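Local atomic coordinates of mandelate racemase / muconate lactonizing enzyme (Burkholderia pseudomallei, PDB entry 2POD), a protein that belongs to the enolase superfamily, binds a sodium ion in its barrel domain and is of unproven function, possibly acting as a lyase. Residues L11-F16 / E390-A395; T122-H127 / E347-F352. All coordinates share one frame; numbering follows the deposited sequence.

Contact 1: residues L11-F16 / E390-A395; sequences LRPEEF and ERLTIA
Arg12 and Ala395 face each other as an antiparallel hydrogen-bonded pair, where the first strand of the chain meets the last at one side of the four-stranded antiparallel sheet of this enolase-superfamily protein. Arg12 N donates a hydrogen bond to Ala395 O at 2.9 Å, and Ala395 N donates one to Arg12 O at an equal 2.9 Å. The next pair, Pro13 with Ile394, is non-hydrogen-bonded; Pro13 CA points its hydrogen at Thr393 O. That oxygen also accepts from Glu14 N, 3.1 Å away in a nearly straight bond.

Beyond the strands, a type I turn from Pro13 to Phe16 brings Glu15 round to Leu392 and Thr393. Leu392 CD2 touches Pro13 CB and also meets the edge of the Phe16 ring, 4.0 Å from CE2. The bend of Glu15 at chi2 (-93°) turns its carboxylate back to the other segment, where OE1 receives a weak bond from Thr393 N at 2.8 Å. Farther out, Phe16 stacks on Trp356, while a salt bridge to Glu44 positions the Arg12 guanidinium, with Ala395 CB over one face, toward its rim, 4.0 Å from Arg12 NH1.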
ATOM      1  N   LEU B  11      30.068 -39.112  -6.911  1.00 49.08           N
ATOM      2  CA  LEU B  11      29.753 -40.506  -6.665  1.00 49.33           C
ATOM      3  C   LEU B  11      28.247 -40.687  -6.779  1.00 51.79           C
ATOM      4  O   LEU B  11      27.486 -40.066  -6.028  1.00 52.90           O
ATOM      5  CB  LEU B  11      30.203 -40.924  -5.256  1.00 53.77           C
ATOM      6  CG  LEU B  11      31.593 -40.730  -4.624  1.00 55.44           C
ATOM      7  CD1 LEU B  11      31.775 -41.826  -3.595  1.00 57.13           C
ATOM      8  CD2 LEU B  11      32.766 -40.749  -5.596  1.00 61.39           C
ATOM      9  N   ARG B  12      27.821 -41.538  -7.708  1.00 51.91           N
ATOM     10  CA  ARG B  12      26.405 -41.861  -7.875  1.00 52.44           C
ATOM     11  C   ARG B  12      26.108 -43.337  -7.592  1.00 53.01           C
ATOM     12  O   ARG B  12      26.329 -44.194  -8.451  1.00 57.19           O
ATOM     13  CB  ARG B  12      25.937 -41.510  -9.286  1.00 55.28           C
ATOM     14  CG  ARG B  12      25.764 -40.028  -9.559  1.00 57.70           C
ATOM     15  CD  ARG B  12      24.913 -39.784 -10.806  1.00 55.07           C
ATOM     16  NE  ARG B  12      25.612 -40.150 -12.037  1.00 52.73           N
ATOM     17  CZ  ARG B  12      25.373 -41.252 -12.746  1.00 55.16           C
ATOM     18  NH1 ARG B  12      26.068 -41.493 -13.848  1.00 53.12           N
ATOM     19  NH2 ARG B  12      24.443 -42.113 -12.358  1.00 49.32           N
ATOM     20  N   PRO B  13      25.590 -43.642  -6.391  1.00 52.04           N
ATOM     21  CA  PRO B  13      25.258 -45.039  -6.101  1.00 51.96           C
ATOM     22  C   PRO B  13      23.924 -45.440  -6.722  1.00 54.00           C
ATOM     23  O   PRO B  13      22.919 -44.768  -6.494  1.00 55.60           O
ATOM     24  CB  PRO B  13      25.185 -45.079  -4.571  1.00 51.46           C
ATOM     25  CG  PRO B  13      24.964 -43.654  -4.129  1.00 49.31           C
ATOM     26  CD  PRO B  13      25.275 -42.733  -5.270  1.00 49.75           C
ATOM     27  N   GLU B  14      23.905 -46.517  -7.507  1.00 55.40           N
ATOM     28  CA  GLU B  14      22.663 -46.907  -8.188  1.00 55.68           C
ATOM     29  C   GLU B  14      21.586 -47.537  -7.309  1.00 53.55           C
ATOM     30  O   GLU B  14      20.424 -47.625  -7.716  1.00 58.21           O
ATOM     31  CB  GLU B  14      22.898 -47.719  -9.467  1.00 58.72           C
ATOM     32  CG  GLU B  14      24.057 -48.685  -9.441  1.00 62.15           C
ATOM     33  CD  GLU B  14      24.113 -49.537 -10.697  1.00 70.95           C
ATOM     34  OE1 GLU B  14      24.426 -48.994 -11.783  1.00 64.19           O
ATOM     35  OE2 GLU B  14      23.832 -50.750 -10.593  1.00 65.98           O
ATOM     36  N   GLU B  15      21.962 -47.943  -6.102  1.00 50.04           N
ATOM     37  CA  GLU B  15      20.991 -48.362  -5.091  1.00 57.20           C
ATOM     38  C   GLU B  15      20.181 -47.197  -4.527  1.00 59.33           C
ATOM     39  O   GLU B  15      19.025 -47.377  -4.130  1.00 60.17           O
ATOM     40  CB  GLU B  15      21.660 -49.142  -3.951  1.00 56.85           C
ATOM     41  CG  GLU B  15      23.137 -48.834  -3.739  1.00 68.33           C
ATOM     42  CD  GLU B  15      24.068 -49.779  -4.498  1.00 71.43           C
ATOM     43  OE1 GLU B  15      24.811 -49.294  -5.378  1.00 61.06           O
ATOM     44  OE2 GLU B  15      24.057 -50.997  -4.214  1.00 75.20           O
ATOM     45  N   PHE B  16      20.796 -46.013  -4.483  1.00 58.07           N
ATOM     46  CA  PHE B  16      20.091 -44.771  -4.144  1.00 53.73           C
ATOM     47  C   PHE B  16      20.262 -43.739  -5.260  1.00 50.03           C
ATOM     48  O   PHE B  16      21.100 -42.840  -5.156  1.00 48.05           O
ATOM     49  CB  PHE B  16      20.580 -44.213  -2.800  1.00 52.99           C
ATOM     50  CG  PHE B  16      20.809 -45.266  -1.751  1.00 52.82           C
ATOM     51  CD1 PHE B  16      19.737 -45.813  -1.052  1.00 55.06           C
ATOM     52  CD2 PHE B  16      22.099 -45.717  -1.466  1.00 54.67           C
ATOM     53  CE1 PHE B  16      19.939 -46.800  -0.082  1.00 53.98           C
ATOM     54  CE2 PHE B  16      22.315 -46.700  -0.495  1.00 52.84           C
ATOM     55  CZ  PHE B  16      21.233 -47.241   0.198  1.00 50.50           C
ATOM     56  N   GLU B 390      32.958 -50.772  -2.841  1.00 75.52           N
ATOM     57  CA  GLU B 390      32.870 -52.234  -2.814  1.00 76.85           C
ATOM     58  C   GLU B 390      31.504 -52.727  -2.340  1.00 74.76           C
ATOM     59  O   GLU B 390      30.935 -53.639  -2.940  1.00 77.46           O
ATOM     60  CB  GLU B 390      33.985 -52.830  -1.944  1.00 77.19           C
ATOM     61  CG  GLU B 390      35.325 -53.002  -2.659  1.00 87.38           C
ATOM     62  CD  GLU B 390      36.001 -51.678  -2.997  1.00 95.52           C
ATOM     63  OE1 GLU B 390      36.437 -50.968  -2.065  1.00 97.37           O
ATOM     64  OE2 GLU B 390      36.086 -51.346  -4.199  1.00 99.51           O
ATOM     65  N   ARG B 391      30.985 -52.120  -1.271  1.00 73.21           N
ATOM     66  CA  ARG B 391      29.642 -52.428  -0.759  1.00 72.61           C
ATOM     67  C   ARG B 391      28.545 -51.975  -1.725  1.00 74.45           C
ATOM     68  O   ARG B 391      27.498 -52.621  -1.843  1.00 76.36           O
ATOM     69  CB  ARG B 391      29.413 -51.778   0.610  1.00 72.01           C
ATOM     70  CG  ARG B 391      30.616 -51.778   1.533  1.00 74.45           C
ATOM     71  CD  ARG B 391      30.636 -50.533   2.402  1.00 84.71           C
ATOM     72  NE  ARG B 391      29.916 -50.731   3.657  1.00 93.22           N
ATOM     73  CZ  ARG B 391      30.492 -51.004   4.826  1.00 96.24           C
ATOM     74  NH1 ARG B 391      29.744 -51.166   5.908  1.00 98.88           N
ATOM     75  NH2 ARG B 391      31.811 -51.116   4.920  1.00 95.58           N
ATOM     76  N   LEU B 392      28.797 -50.862  -2.410  1.00 73.12           N
ATOM     77  CA  LEU B 392      27.805 -50.225  -3.268  1.00 69.11           C
ATOM     78  C   LEU B 392      28.330 -50.136  -4.692  1.00 65.22           C
ATOM     79  O   LEU B 392      29.521 -49.904  -4.909  1.00 64.68           O
ATOM     80  CB  LEU B 392      27.497 -48.818  -2.747  1.00 71.39           C
ATOM     81  CG  LEU B 392      26.291 -48.560  -1.837  1.00 71.88           C
ATOM     82  CD1 LEU B 392      26.303 -49.372  -0.538  1.00 79.28           C
ATOM     83  CD2 LEU B 392      26.193 -47.077  -1.539  1.00 70.99           C
ATOM     84  N   THR B 393      27.439 -50.324  -5.660  1.00 63.78           N
ATOM     85  CA  THR B 393      27.754 -50.049  -7.061  1.00 62.84           C
ATOM     86  C   THR B 393      27.692 -48.546  -7.331  1.00 60.76           C
ATOM     87  O   THR B 393      26.613 -47.960  -7.374  1.00 61.33           O
ATOM     88  CB  THR B 393      26.788 -50.776  -8.012  1.00 62.83           C
ATOM     89  OG1 THR B 393      26.415 -52.041  -7.454  1.00 64.69           O
ATOM     90  CG2 THR B 393      27.424 -50.967  -9.384  1.00 61.60           C
ATOM     91  N   ILE B 394      28.857 -47.927  -7.503  1.00 58.61           N
ATOM     92  CA  ILE B 394      28.958 -46.475  -7.530  1.00 55.52           C
ATOM     93  C   ILE B 394      29.558 -46.000  -8.857  1.00 56.13           C
ATOM     94  O   ILE B 394      30.707 -46.317  -9.192  1.00 56.47           O
ATOM     95  CB  ILE B 394      29.761 -45.933  -6.308  1.00 55.77           C
ATOM     96  CG1 ILE B 394      28.954 -46.111  -5.019  1.00 58.38           C
ATOM     97  CG2 ILE B 394      30.108 -44.454  -6.488  1.00 60.87           C
ATOM     98  CD1 ILE B 394      29.754 -45.913  -3.740  1.00 55.98           C
ATOM     99  N   ALA B 395      28.768 -45.247  -9.614  1.00 54.63           N
ATOM    100  CA  ALA B 395      29.271 -44.608 -10.821  1.00 58.32           C
ATOM    101  C   ALA B 395      30.069 -43.358 -10.451  1.00 60.53           C
ATOM    102  O   ALA B 395      29.516 -42.384  -9.932  1.00 63.83           O
ATOM    103  CB  ALA B 395      28.124 -44.272 -11.763  1.00 60.45           C
TER

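Contact 2: residues T122-H127 / E347-F352; sequences TCAGPH and ESVRAF
Thr122 meets Glu347 and Ser348 where parallel strands 117-122 and 346-348 of the enolase-superfamily barrel run side by side. Its N donates a hydrogen bond to Ser348 O at 3.1 Å. Its OG1 donates to Glu347 OE2 over 2.8 Å, reaching that oxygen from above the carboxylate plane, 59° out of it. Glu347 sends CG anti to its backbone N (chi1 -176°) and continues extended, which brings the acid to the threonine hydroxyl, the two side chains crossing at a slant. The other oxygen, OE1, has a weak hydrogen bond from Tyr120 and a long, weak ion pair with Lys176.

Van der Waals contacts then take over, some of them against carbonyl oxygens. Val349, the N-cap residue of helix 350-356, sets CG1 against Thr122 O at 3.4 Å and CG2 near Thr122 CB. The same CG1 lies over one face of the Phe352 ring, whose edge carbon CE1 meets Gly125 O in plane at 3.7 Å. Pro126 CG makes an apolar contact with Ala351 CB, 4.0 Å away.

One water links the backbones, donating to Ala124 O at 3.2 Å and weakly accepting from Ala351 N.

With Glu347 about 5 Å from the sodium ion, the threonine hydroxyl and a further hydrogen bond of OE2 outside the two segments are likely to limit how the carboxylate turns, consistent with Thr122 being a second-shell residue of the metal site.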
ATOM      1  N   THR B 122       9.814 -37.368  10.349  1.00 50.31           N
ATOM      2  CA  THR B 122       9.095 -37.419   9.091  1.00 50.35           C
ATOM      3  C   THR B 122       8.758 -38.883   8.795  1.00 53.65           C
ATOM      4  O   THR B 122       9.647 -39.698   8.523  1.00 50.71           O
ATOM      5  CB  THR B 122       9.921 -36.749   7.973  1.00 52.61           C
ATOM      6  OG1 THR B 122      10.037 -35.354   8.264  1.00 51.20           O
ATOM      7  CG2 THR B 122       9.280 -36.913   6.601  1.00 47.14           C
ATOM      8  N   CYS B 123       7.467 -39.203   8.869  1.00 53.85           N
ATOM      9  CA  CYS B 123       6.976 -40.577   8.800  1.00 55.00           C
ATOM     10  C   CYS B 123       6.990 -41.137   7.374  1.00 58.16           C
ATOM     11  O   CYS B 123       5.941 -41.454   6.808  1.00 55.43           O
ATOM     12  CB  CYS B 123       5.567 -40.667   9.400  1.00 52.18           C
ATOM     13  SG  CYS B 123       5.445 -40.107  11.119  1.00 60.63           S
ATOM     14  N   ALA B 124       8.188 -41.235   6.800  1.00 64.58           N
ATOM     15  CA  ALA B 124       8.422 -41.934   5.537  1.00 68.16           C
ATOM     16  C   ALA B 124       8.762 -43.398   5.796  1.00 73.75           C
ATOM     17  O   ALA B 124       9.295 -43.743   6.857  1.00 74.21           O
ATOM     18  CB  ALA B 124       9.549 -41.263   4.769  1.00 65.60           C
ATOM     19  N   GLY B 125       8.453 -44.252   4.822  1.00 78.64           N
ATOM     20  CA  GLY B 125       8.965 -45.621   4.800  1.00 83.31           C
ATOM     21  C   GLY B 125      10.397 -45.700   4.294  1.00 87.39           C
ATOM     22  O   GLY B 125      10.898 -44.739   3.697  1.00 86.15           O
ATOM     23  N   PRO B 126      11.067 -46.849   4.532  1.00 90.09           N
ATOM     24  CA  PRO B 126      12.460 -47.099   4.131  1.00 92.33           C
ATOM     25  C   PRO B 126      12.693 -47.116   2.616  1.00 93.76           C
ATOM     26  O   PRO B 126      11.776 -47.426   1.848  1.00 92.98           O
ATOM     27  CB  PRO B 126      12.756 -48.483   4.726  1.00 92.50           C
ATOM     28  CG  PRO B 126      11.716 -48.692   5.775  1.00 90.44           C
ATOM     29  CD  PRO B 126      10.501 -48.005   5.250  1.00 90.64           C
ATOM     30  N   HIS B 127      13.915 -46.771   2.210  1.00 96.98           N
ATOM     31  CA  HIS B 127      14.413 -47.012   0.848  1.00100.24           C
ATOM     32  C   HIS B 127      15.085 -48.388   0.769  1.00102.44           C
ATOM     33  O   HIS B 127      15.066 -49.135   1.753  1.00102.51           O
ATOM     34  CB  HIS B 127      15.392 -45.900   0.437  1.00100.19           C
ATOM     35  CG  HIS B 127      15.451 -45.653  -1.040  1.00102.41           C
ATOM     36  ND1 HIS B 127      14.436 -45.026  -1.733  1.00108.55           N
ATOM     37  CD2 HIS B 127      16.403 -45.953  -1.957  1.00101.54           C
ATOM     38  CE1 HIS B 127      14.761 -44.949  -3.013  1.00108.35           C
ATOM     39  NE2 HIS B 127      15.951 -45.505  -3.174  1.00103.91           N
ATOM     40  N   GLU B 347      14.561 -31.880  11.371  1.00 52.08           N
ATOM     41  CA  GLU B 347      13.999 -33.052  10.685  1.00 52.41           C
ATOM     42  C   GLU B 347      14.951 -34.246  10.723  1.00 52.06           C
ATOM     43  O   GLU B 347      16.139 -34.107  10.435  1.00 50.59           O
ATOM     44  CB  GLU B 347      13.658 -32.695   9.234  1.00 49.44           C
ATOM     45  CG  GLU B 347      12.974 -33.798   8.429  1.00 51.67           C
ATOM     46  CD  GLU B 347      12.208 -33.268   7.221  1.00 64.51           C
ATOM     47  OE1 GLU B 347      12.115 -32.032   7.061  1.00 65.31           O
ATOM     48  OE2 GLU B 347      11.681 -34.088   6.437  1.00 67.47           O
ATOM     49  N   SER B 348      14.418 -35.401  11.105  1.00 49.47           N
ATOM     50  CA  SER B 348      15.094 -36.676  10.903  1.00 49.76           C
ATOM     51  C   SER B 348      14.076 -37.773  10.598  1.00 52.14           C
ATOM     52  O   SER B 348      12.888 -37.640  10.917  1.00 52.00           O
ATOM     53  CB  SER B 348      15.921 -37.043  12.136  1.00 49.98           C
ATOM     54  OG  SER B 348      15.087 -37.425  13.223  1.00 46.33           O
ATOM     55  N   VAL B 349      14.548 -38.846   9.966  1.00 51.00           N
ATOM     56  CA  VAL B 349      13.708 -39.999   9.630  1.00 50.97           C
ATOM     57  C   VAL B 349      14.330 -41.262  10.236  1.00 51.20           C
ATOM     58  O   VAL B 349      15.434 -41.647   9.861  1.00 50.33           O
ATOM     59  CB  VAL B 349      13.568 -40.166   8.092  1.00 50.64           C
ATOM     60  CG1 VAL B 349      12.576 -41.269   7.752  1.00 54.17           C
ATOM     61  CG2 VAL B 349      13.117 -38.873   7.456  1.00 52.97           C
ATOM     62  N   ARG B 350      13.623 -41.892  11.172  1.00 50.90           N
ATOM     63  CA  ARG B 350      14.181 -43.010  11.940  1.00 53.87           C
ATOM     64  C   ARG B 350      14.487 -44.258  11.109  1.00 56.85           C
ATOM     65  O   ARG B 350      15.477 -44.944  11.362  1.00 52.36           O
ATOM     66  CB  ARG B 350      13.341 -43.329  13.184  1.00 53.63           C
ATOM     67  CG  ARG B 350      11.899 -43.712  12.902  1.00 53.54           C
ATOM     68  CD  ARG B 350      11.134 -43.987  14.176  1.00 53.72           C
ATOM     69  NE  ARG B 350       9.838 -44.589  13.872  1.00 54.09           N
ATOM     70  CZ  ARG B 350       9.052 -45.191  14.760  1.00 55.17           C
ATOM     71  NH1 ARG B 350       9.412 -45.275  16.034  1.00 43.61           N
ATOM     72  NH2 ARG B 350       7.899 -45.711  14.367  1.00 54.96           N
ATOM     73  N   ALA B 351      13.662 -44.506  10.090  1.00 59.15           N
ATOM     74  CA  ALA B 351      13.917 -45.545   9.081  1.00 61.66           C
ATOM     75  C   ALA B 351      15.187 -45.310   8.254  1.00 63.67           C
ATOM     76  O   ALA B 351      15.672 -46.219   7.577  1.00 65.65           O
ATOM     77  CB  ALA B 351      12.712 -45.690   8.159  1.00 59.49           C
ATOM     78  N   PHE B 352      15.712 -44.090   8.306  1.00 64.82           N
ATOM     79  CA  PHE B 352      16.898 -43.730   7.542  1.00 65.74           C
ATOM     80  C   PHE B 352      18.141 -43.874   8.424  1.00 64.64           C
ATOM     81  O   PHE B 352      19.079 -44.589   8.058  1.00 61.19           O
ATOM     82  CB  PHE B 352      16.782 -42.296   7.001  1.00 67.24           C
ATOM     83  CG  PHE B 352      15.911 -42.151   5.770  1.00 69.16           C
ATOM     84  CD1 PHE B 352      14.880 -43.050   5.488  1.00 63.40           C
ATOM     85  CD2 PHE B 352      16.113 -41.078   4.901  1.00 73.38           C
ATOM     86  CE1 PHE B 352      14.084 -42.896   4.354  1.00 63.62           C
ATOM     87  CE2 PHE B 352      15.316 -40.913   3.764  1.00 70.28           C
ATOM     88  CZ  PHE B 352      14.299 -41.825   3.493  1.00 65.35           C
TER
HETATM   89  O   HOH W   1      10.643 -43.115   9.718  1.00 52.22           O

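In the fold
The two contacts illustrate how an enolase-superfamily chain joins distant parts of its sequence. Contact 1 ties the ends of the chain together in the antiparallel sheet, and everything in contact 2 falls between its two segments in sequence; their centres are 21 Å apart. They nevertheless touch: His127 CD2 lies 3.5 Å from Phe16 CD1 and 3.7 Å from Glu15 O, so the turn after strand 5-13 packs on the loop after strand 117-122. Trp356 adds a second bridge, meeting Phe16, His127 and Phe352. Contact 2 comes near the sodium ion held by Glu220, Glu246 and Glu272: the side chain of Glu347 lies about 5 Å from it.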